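Local coordinates for plasmin and fibronectin-binding protein A (Streptococcus pneumoniae, PDB 4MR0) that acts as a fibronectin-dependent surface adhesin and invasin that also binds human plasmin, plasminogen and serum albumin, this part being its beta-helical region, at residues A[158-163]-A[182-187]; A[225-230]-A[263-268]. All blocks are in the same frame, centred on the assembly; numbering follows the deposited sequence.

Contact 1 of 2, residues A[158-163]-A[182-187]. With MN (manganese (II) ion), chain F.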
ATOM      1  N   TYR A 158     -19.639  16.883  -8.735  1.00 22.60           N
ATOM      2  CA  TYR A 158     -20.546  16.739  -7.609  1.00 20.27           C
ATOM      3  C   TYR A 158     -19.891  17.032  -6.272  1.00 20.55           C
ATOM      4  O   TYR A 158     -19.166  16.205  -5.729  1.00 18.84           O
ATOM      5  CB  TYR A 158     -21.115  15.325  -7.624  1.00 19.80           C
ATOM      6  CG  TYR A 158     -21.787  14.998  -8.936  1.00 21.29           C
ATOM      7  CD1 TYR A 158     -23.128  15.309  -9.147  1.00 19.79           C
ATOM      8  CD2 TYR A 158     -21.066  14.432  -9.988  1.00 19.92           C
ATOM      9  CE1 TYR A 158     -23.739  15.068 -10.372  1.00 19.89           C
ATOM     10  CE2 TYR A 158     -21.666  14.188 -11.224  1.00 21.91           C
ATOM     11  CZ  TYR A 158     -23.003  14.510 -11.406  1.00 19.47           C
ATOM     12  OH  TYR A 158     -23.604  14.277 -12.617  1.00 21.51           O
ATOM     13  N   LEU A 159     -20.151  18.223  -5.749  1.00 19.15           N
ATOM     14  CA  LEU A 159     -19.598  18.634  -4.469  1.00 19.50           C
ATOM     15  C   LEU A 159     -20.369  17.977  -3.325  1.00 19.12           C
ATOM     16  O   LEU A 159     -21.597  17.880  -3.381  1.00 19.40           O
ATOM     17  CB  LEU A 159     -19.704  20.156  -4.323  1.00 21.04           C
ATOM     18  CG  LEU A 159     -19.409  20.744  -2.940  1.00 21.17           C
ATOM     19  CD1 LEU A 159     -17.918  20.645  -2.651  1.00 20.99           C
ATOM     20  CD2 LEU A 159     -19.873  22.202  -2.885  1.00 20.60           C
ATOM     21  N   VAL A 160     -19.652  17.500  -2.308  1.00 17.81           N
ATOM     22  CA  VAL A 160     -20.304  16.923  -1.129  1.00 17.40           C
ATOM     23  C   VAL A 160     -19.716  17.585   0.108  1.00 17.24           C
ATOM     24  O   VAL A 160     -18.499  17.703   0.240  1.00 18.91           O
ATOM     25  CB  VAL A 160     -20.138  15.381  -1.027  1.00 18.00           C
ATOM     26  CG1 VAL A 160     -20.856  14.712  -2.190  1.00 17.17           C
ATOM     27  CG2 VAL A 160     -18.660  14.991  -0.981  1.00 16.25           C
ATOM     28  N   LYS A 161     -20.580  18.037   1.008  1.00 16.90           N
ATOM     29  CA  LYS A 161     -20.109  18.702   2.215  1.00 18.10           C
ATOM     30  C   LYS A 161     -20.136  17.811   3.451  1.00 18.46           C
ATOM     31  O   LYS A 161     -19.821  18.257   4.560  1.00 19.19           O
ATOM     32  CB  LYS A 161     -20.907  19.981   2.466  1.00 19.75           C
ATOM     33  CG  LYS A 161     -20.657  21.059   1.415  1.00 23.86           C
ATOM     34  CD  LYS A 161     -21.048  22.424   1.954  1.00 27.58           C
ATOM     35  CE  LYS A 161     -20.844  23.515   0.925  1.00 31.27           C
ATOM     36  NZ  LYS A 161     -21.085  24.858   1.534  1.00 34.02           N
ATOM     37  N   GLU A 162     -20.522  16.555   3.248  1.00 16.71           N
ATOM     38  CA  GLU A 162     -20.543  15.558   4.313  1.00 15.83           C
ATOM     39  C   GLU A 162     -20.343  14.191   3.672  1.00 15.85           C
ATOM     40  O   GLU A 162     -20.388  14.054   2.443  1.00 15.95           O
ATOM     41  CB  GLU A 162     -21.860  15.590   5.099  1.00 17.71           C
ATOM     42  CG  GLU A 162     -21.726  16.086   6.552  1.00 16.47           C
ATOM     43  CD  GLU A 162     -21.086  15.067   7.505  1.00 19.44           C
ATOM     44  OE1 GLU A 162     -20.705  13.959   7.066  1.00 19.10           O
ATOM     45  OE2 GLU A 162     -20.970  15.376   8.711  1.00 18.64           O
ATOM     46  N   ILE A 163     -20.121  13.191   4.517  1.00 15.59           N
ATOM     47  CA  ILE A 163     -19.872  11.818   4.094  1.00 14.59           C
ATOM     48  C   ILE A 163     -21.074  11.145   3.448  1.00 16.17           C
ATOM     49  O   ILE A 163     -22.205  11.300   3.904  1.00 17.07           O
ATOM     50  CB  ILE A 163     -19.435  10.956   5.311  1.00 14.38           C
ATOM     51  CG1 ILE A 163     -18.219  11.595   5.992  1.00 14.17           C
ATOM     52  CG2 ILE A 163     -19.120   9.531   4.870  1.00 13.52           C
ATOM     53  CD1 ILE A 163     -17.878  10.966   7.338  1.00 15.05           C
ATOM     54  N   ASN A 182     -14.558  16.542  -3.063  1.00 18.85           N
ATOM     55  CA  ASN A 182     -14.595  16.504  -1.608  1.00 17.31           C
ATOM     56  C   ASN A 182     -14.670  17.889  -0.969  1.00 18.03           C
ATOM     57  O   ASN A 182     -13.697  18.652  -0.989  1.00 17.92           O
ATOM     58  CB  ASN A 182     -13.380  15.762  -1.062  1.00 17.32           C
ATOM     59  CG  ASN A 182     -13.360  15.738   0.450  1.00 17.94           C
ATOM     60  OD1 ASN A 182     -14.408  15.867   1.088  1.00 17.05           O
ATOM     61  ND2 ASN A 182     -12.176  15.560   1.032  1.00 16.26           N
ATOM     62  N   GLY A 183     -15.829  18.201  -0.395  1.00 16.84           N
ATOM     63  CA  GLY A 183     -16.022  19.484   0.257  1.00 18.69           C
ATOM     64  C   GLY A 183     -16.217  19.330   1.756  1.00 19.59           C
ATOM     65  O   GLY A 183     -16.716  20.237   2.424  1.00 18.84           O
ATOM     66  N   ILE A 184     -15.824  18.175   2.288  1.00 20.46           N
ATOM     67  CA  ILE A 184     -15.964  17.897   3.714  1.00 19.56           C
ATOM     68  C   ILE A 184     -14.852  18.623   4.472  1.00 20.66           C
ATOM     69  O   ILE A 184     -13.698  18.187   4.482  1.00 20.52           O
ATOM     70  CB  ILE A 184     -15.883  16.380   3.974  1.00 20.87           C
ATOM     71  CG1 ILE A 184     -16.836  15.649   3.022  1.00 20.67           C
ATOM     72  CG2 ILE A 184     -16.277  16.067   5.411  1.00 19.42           C
ATOM     73  CD1 ILE A 184     -16.627  14.143   2.967  1.00 21.15           C
ATOM     74  N   ASN A 185     -15.212  19.739   5.101  1.00 18.44           N
ATOM     75  CA  ASN A 185     -14.261  20.559   5.843  1.00 19.42           C
ATOM     76  C   ASN A 185     -14.803  20.787   7.251  1.00 20.99           C
ATOM     77  O   ASN A 185     -15.296  21.869   7.579  1.00 20.69           O
ATOM     78  CB  ASN A 185     -14.067  21.888   5.097  1.00 18.50           C
ATOM     79  CG  ASN A 185     -13.120  22.834   5.806  1.00 19.94           C
ATOM     80  OD1 ASN A 185     -12.003  22.461   6.173  1.00 18.51           O
ATOM     81  ND2 ASN A 185     -13.561  24.075   5.996  1.00 19.35           N
ATOM     82  N   ILE A 186     -14.688  19.750   8.079  1.00 20.76           N
ATOM     83  CA  ILE A 186     -15.195  19.768   9.445  1.00 20.36           C
ATOM     84  C   ILE A 186     -14.083  19.533  10.470  1.00 20.88           C
ATOM     85  O   ILE A 186     -13.267  18.620  10.333  1.00 19.40           O
ATOM     86  CB  ILE A 186     -16.296  18.686   9.598  1.00 20.21           C
ATOM     87  CG1 ILE A 186     -17.390  18.922   8.551  1.00 20.45           C
ATOM     88  CG2 ILE A 186     -16.899  18.723  10.986  1.00 21.00           C
ATOM     89  CD1 ILE A 186     -18.423  17.812   8.465  1.00 19.95           C
ATOM     90  N   LYS A 187     -14.060  20.372  11.498  1.00 20.56           N
ATOM     91  CA  LYS A 187     -13.058  20.293  12.560  1.00 21.86           C
ATOM     92  C   LYS A 187     -13.184  19.006  13.383  1.00 20.36           C
ATOM     93  O   LYS A 187     -14.292  18.577  13.697  1.00 19.58           O
ATOM     94  CB  LYS A 187     -13.224  21.501  13.489  1.00 24.93           C
ATOM     95  CG  LYS A 187     -12.133  21.665  14.518  1.00 28.56           C
ATOM     96  CD  LYS A 187     -10.858  22.162  13.868  1.00 30.24           C
ATOM     97  CE  LYS A 187      -9.760  22.330  14.897  1.00 34.14           C
ATOM     98  NZ  LYS A 187      -8.514  22.849  14.269  1.00 36.58           N
TER
HETATM   99 MN    MN F 704     -20.451  14.304  10.546  1.00 19.46          MN
HETATM  100  O   HOH W   1     -18.067  20.615   4.957  1.00 19.56           O
HETATM  101  O   HOH W   2     -20.731  12.356   9.201  1.00 19.24           O
HETATM  102  O   HOH W   3     -20.474  16.389  11.706  1.00 14.80           O
HETATM  103  O   HOH W   4     -22.695  14.072  10.771  1.00 21.67           O
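The carboxylate of E162 binds manganese with one oxygen while the methyl tip of I186 presses against that same oxygen, CD1 lying 3.5 Å from E162 OE2. The two side chains cross at about a right angle. E162 OE2 meets the metal at 2.2 Å; H189 and the carbonyl oxygen of T200 also bind it, with three waters. The other oxygen, OE1, accepts the backbone N of I163 at 2.7 Å, on its anti side and 15° out of the carboxylate plane, and takes a further bond from a metal-bound water. A bend at chi2 (-74°) folds the carboxylate back to the N of I163, and these bonds should limit its rotation.

Alongside, G183 N donates to V160 O at 2.8 Å, and L159 CD1 reaches G183 CA at 3.7 Å. I184 extends CD1 to the E162 carbonyl carbon, 3.8 Å away, while its N meets N182 OD1 from above the carbonyl plane in an Asx turn, and N182 ND2 bonds to S191. A water joins K161 O to N185 N.

V160 and N182 form a parallel bridge where strands 156-160 and 178-182 end, on neighbouring coils of the beta-helix; helix 132-143 packs against V160 and E162.

Contact 2 of 2, residues A[225-230]-A[263-268]; sequences GALNEE and DSYQGH
G225 N donates to D263 O at 2.7 Å, in the carbonyl plane, with an N-H...O angle of 134°. Just beyond, the glycine backbone runs close to the strand end: the CA atoms of G225 and Y265 are 4.1 Å apart, and Y265 CB touches G225 CA at 3.7 Å. Having no side chain, G225 can come this near. The Y265 ring follows the same backbone, with CD1 3.6 Å from G225 O. Its CG stands anti to the backbone N (chi1 177°), which lays the ring alongside the G225 backbone, within reach of L227. One methyl, L227 CD2, lies in the plane of the ring at its edge, 3.6 Å from Y265 CE1, and the two side chains cross at about a right angle. One ring face is covered from within the same segment by Q266 CG, 3.9 Å above its centre.

Strand 260-265 belongs to the first of the PbH1 repeats of a right-handed parallel beta-helix, and 225-230 lies early in the long loop that leaves the preceding coil after strand 220-222. Further out, S243 takes hold of the strand end: its OG accepts from Y265 N, and its carbonyl receives S264 OG. S264 OG also takes a weak bond from G267 N, 3.2 Å away, across the turn that follows. The carboxylate of D263 turns to the hydroxyls of S339 and S342, while backbone bonding between A226 and K235 ties the two limbs of the loop together.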
ATOM      1  N   GLY A 225      -7.115  17.797  -1.643  1.00 21.01           N
ATOM      2  CA  GLY A 225      -6.122  18.088  -0.623  1.00 20.81           C
ATOM      3  C   GLY A 225      -4.939  18.991  -0.933  1.00 20.76           C
ATOM      4  O   GLY A 225      -4.058  19.136  -0.088  1.00 22.09           O
ATOM      5  N   ALA A 226      -4.902  19.601  -2.113  1.00 22.51           N
ATOM      6  CA  ALA A 226      -3.786  20.483  -2.471  1.00 25.55           C
ATOM      7  C   ALA A 226      -3.533  21.517  -1.368  1.00 26.84           C
ATOM      8  O   ALA A 226      -4.474  22.018  -0.742  1.00 25.61           O
ATOM      9  CB  ALA A 226      -4.066  21.184  -3.801  1.00 26.28           C
ATOM     10  N   LEU A 227      -2.259  21.832  -1.141  1.00 27.80           N
ATOM     11  CA  LEU A 227      -1.863  22.772  -0.093  1.00 28.84           C
ATOM     12  C   LEU A 227      -2.055  24.245  -0.429  1.00 31.09           C
ATOM     13  O   LEU A 227      -2.135  24.626  -1.597  1.00 28.95           O
ATOM     14  CB  LEU A 227      -0.392  22.568   0.272  1.00 28.26           C
ATOM     15  CG  LEU A 227       0.072  21.184   0.728  1.00 26.29           C
ATOM     16  CD1 LEU A 227       1.561  21.243   1.020  1.00 26.51           C
ATOM     17  CD2 LEU A 227      -0.705  20.746   1.959  1.00 26.55           C
ATOM     18  N   ASN A 228      -2.125  25.063   0.620  1.00 33.65           N
ATOM     19  CA  ASN A 228      -2.253  26.506   0.467  1.00 36.43           C
ATOM     20  C   ASN A 228      -0.860  26.997   0.085  1.00 38.73           C
ATOM     21  O   ASN A 228       0.103  26.231   0.143  1.00 37.22           O
ATOM     22  CB  ASN A 228      -2.700  27.164   1.781  1.00 35.40           C
ATOM     23  CG  ASN A 228      -1.865  26.729   2.972  1.00 36.44           C
ATOM     24  OD1 ASN A 228      -0.691  26.381   2.830  1.00 36.49           O
ATOM     25  ND2 ASN A 228      -2.464  26.761   4.157  1.00 34.75           N
ATOM     26  N   GLU A 229      -0.741  28.263  -0.294  1.00 42.04           N
ATOM     27  CA  GLU A 229       0.556  28.788  -0.707  1.00 45.37           C
ATOM     28  C   GLU A 229       1.648  28.641   0.352  1.00 45.14           C
ATOM     29  O   GLU A 229       2.825  28.516   0.015  1.00 45.74           O
ATOM     30  CB  GLU A 229       0.426  30.252  -1.134  1.00 49.14           C
ATOM     31  CG  GLU A 229       1.607  30.737  -1.970  1.00 54.92           C
ATOM     32  CD  GLU A 229       1.423  32.158  -2.469  1.00 59.01           C
ATOM     33  OE1 GLU A 229       2.394  32.726  -3.025  1.00 60.82           O
ATOM     34  OE2 GLU A 229       0.307  32.705  -2.313  1.00 60.43           O
ATOM     35  N   GLU A 230       1.269  28.645   1.628  1.00 44.62           N
ATOM     36  CA  GLU A 230       2.248  28.492   2.701  1.00 44.68           C
ATOM     37  C   GLU A 230       2.637  27.026   2.870  1.00 43.17           C
ATOM     38  O   GLU A 230       3.623  26.712   3.536  1.00 43.60           O
ATOM     39  CB  GLU A 230       1.698  29.008   4.037  1.00 47.10           C
ATOM     40  CG  GLU A 230       1.163  30.427   4.014  1.00 52.12           C
ATOM     41  CD  GLU A 230      -0.298  30.490   3.608  1.00 55.18           C
ATOM     42  OE1 GLU A 230      -0.627  30.076   2.473  1.00 56.00           O
ATOM     43  OE2 GLU A 230      -1.119  30.954   4.430  1.00 56.72           O
ATOM     44  N   ASP A 263      -5.145  14.041  -5.324  1.00 17.88           N
ATOM     45  CA  ASP A 263      -4.747  14.879  -4.203  1.00 17.94           C
ATOM     46  C   ASP A 263      -5.263  14.608  -2.801  1.00 19.05           C
ATOM     47  O   ASP A 263      -6.052  15.378  -2.248  1.00 17.75           O
ATOM     48  CB  ASP A 263      -5.053  16.332  -4.578  1.00 19.32           C
ATOM     49  CG  ASP A 263      -4.524  16.687  -5.952  1.00 21.09           C
ATOM     50  OD1 ASP A 263      -3.318  16.466  -6.187  1.00 23.73           O
ATOM     51  OD2 ASP A 263      -5.307  17.175  -6.799  1.00 21.25           O
ATOM     52  N   SER A 264      -4.786  13.521  -2.216  1.00 18.85           N
ATOM     53  CA  SER A 264      -5.152  13.168  -0.859  1.00 19.21           C
ATOM     54  C   SER A 264      -4.381  14.124   0.054  1.00 17.97           C
ATOM     55  O   SER A 264      -3.212  14.406  -0.195  1.00 17.56           O
ATOM     56  CB  SER A 264      -4.720  11.726  -0.582  1.00 19.05           C
ATOM     57  OG  SER A 264      -4.803  11.429   0.797  1.00 24.24           O
ATOM     58  N   TYR A 265      -5.029  14.645   1.091  1.00 17.74           N
ATOM     59  CA  TYR A 265      -4.326  15.525   2.026  1.00 18.06           C
ATOM     60  C   TYR A 265      -3.747  14.614   3.099  1.00 19.36           C
ATOM     61  O   TYR A 265      -4.466  14.188   4.010  1.00 19.23           O
ATOM     62  CB  TYR A 265      -5.281  16.534   2.672  1.00 19.82           C
ATOM     63  CG  TYR A 265      -4.608  17.430   3.698  1.00 21.14           C
ATOM     64  CD1 TYR A 265      -3.520  18.233   3.342  1.00 21.99           C
ATOM     65  CD2 TYR A 265      -5.060  17.483   5.019  1.00 20.63           C
ATOM     66  CE1 TYR A 265      -2.899  19.066   4.272  1.00 23.27           C
ATOM     67  CE2 TYR A 265      -4.447  18.316   5.959  1.00 22.34           C
ATOM     68  CZ  TYR A 265      -3.367  19.103   5.575  1.00 23.41           C
ATOM     69  OH  TYR A 265      -2.750  19.926   6.488  1.00 26.05           O
ATOM     70  N   GLN A 266      -2.450  14.323   2.977  1.00 18.97           N
ATOM     71  CA  GLN A 266      -1.732  13.445   3.898  1.00 20.46           C
ATOM     72  C   GLN A 266      -2.629  12.351   4.464  1.00 20.80           C
ATOM     73  O   GLN A 266      -2.720  12.172   5.678  1.00 20.22           O
ATOM     74  CB  GLN A 266      -1.099  14.257   5.039  1.00 23.83           C
ATOM     75  CG  GLN A 266      -2.070  15.057   5.900  1.00 23.16           C
ATOM     76  CD  GLN A 266      -1.353  15.878   6.959  1.00 25.47           C
ATOM     77  OE1 GLN A 266      -1.980  16.549   7.779  1.00 24.72           O
ATOM     78  NE2 GLN A 266      -0.031  15.827   6.945  1.00 25.55           N
ATOM     79  N   GLY A 267      -3.289  11.609   3.580  1.00 19.59           N
ATOM     80  CA  GLY A 267      -4.179  10.567   4.051  1.00 20.24           C
ATOM     81  C   GLY A 267      -4.228   9.311   3.205  1.00 20.46           C
ATOM     82  O   GLY A 267      -3.415   9.112   2.298  1.00 21.37           O
ATOM     83  N   HIS A 268      -5.198   8.459   3.525  1.00 19.09           N
ATOM     84  CA  HIS A 268      -5.413   7.200   2.826  1.00 18.34           C
ATOM     85  C   HIS A 268      -6.520   7.391   1.802  1.00 17.27           C
ATOM     86  O   HIS A 268      -7.629   7.771   2.164  1.00 17.09           O
ATOM     87  CB  HIS A 268      -5.872   6.115   3.805  1.00 16.75           C
ATOM     88  CG  HIS A 268      -4.990   5.959   5.001  1.00 19.42           C
ATOM     89  ND1 HIS A 268      -3.697   5.490   4.918  1.00 17.03           N
ATOM     90  CD2 HIS A 268      -5.232   6.173   6.316  1.00 18.49           C
ATOM     91  CE1 HIS A 268      -3.183   5.414   6.132  1.00 19.42           C
ATOM     92  NE2 HIS A 268      -4.094   5.822   6.998  1.00 18.83           N
TER

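In the fold
Contact 1 is complete in the sequence before contact 2 begins, and their centres lie 15 Å apart; about 6 Å separates the nearest atoms, so the two do not meet. Both sit on the same side of the chain's centre. The link between them is strand 220-222, which pairs in parallel with 178-182 on one flank and 260-265 on the other; N182 O also bonds to the side-chain amide of N224, just ahead of the 225-230 loop. Their relation to metal differs. E162 in contact 1 is itself a manganese ligand, whereas in contact 2 the nearest atom of the L227 side chain is about 4 Å from a different manganese ion.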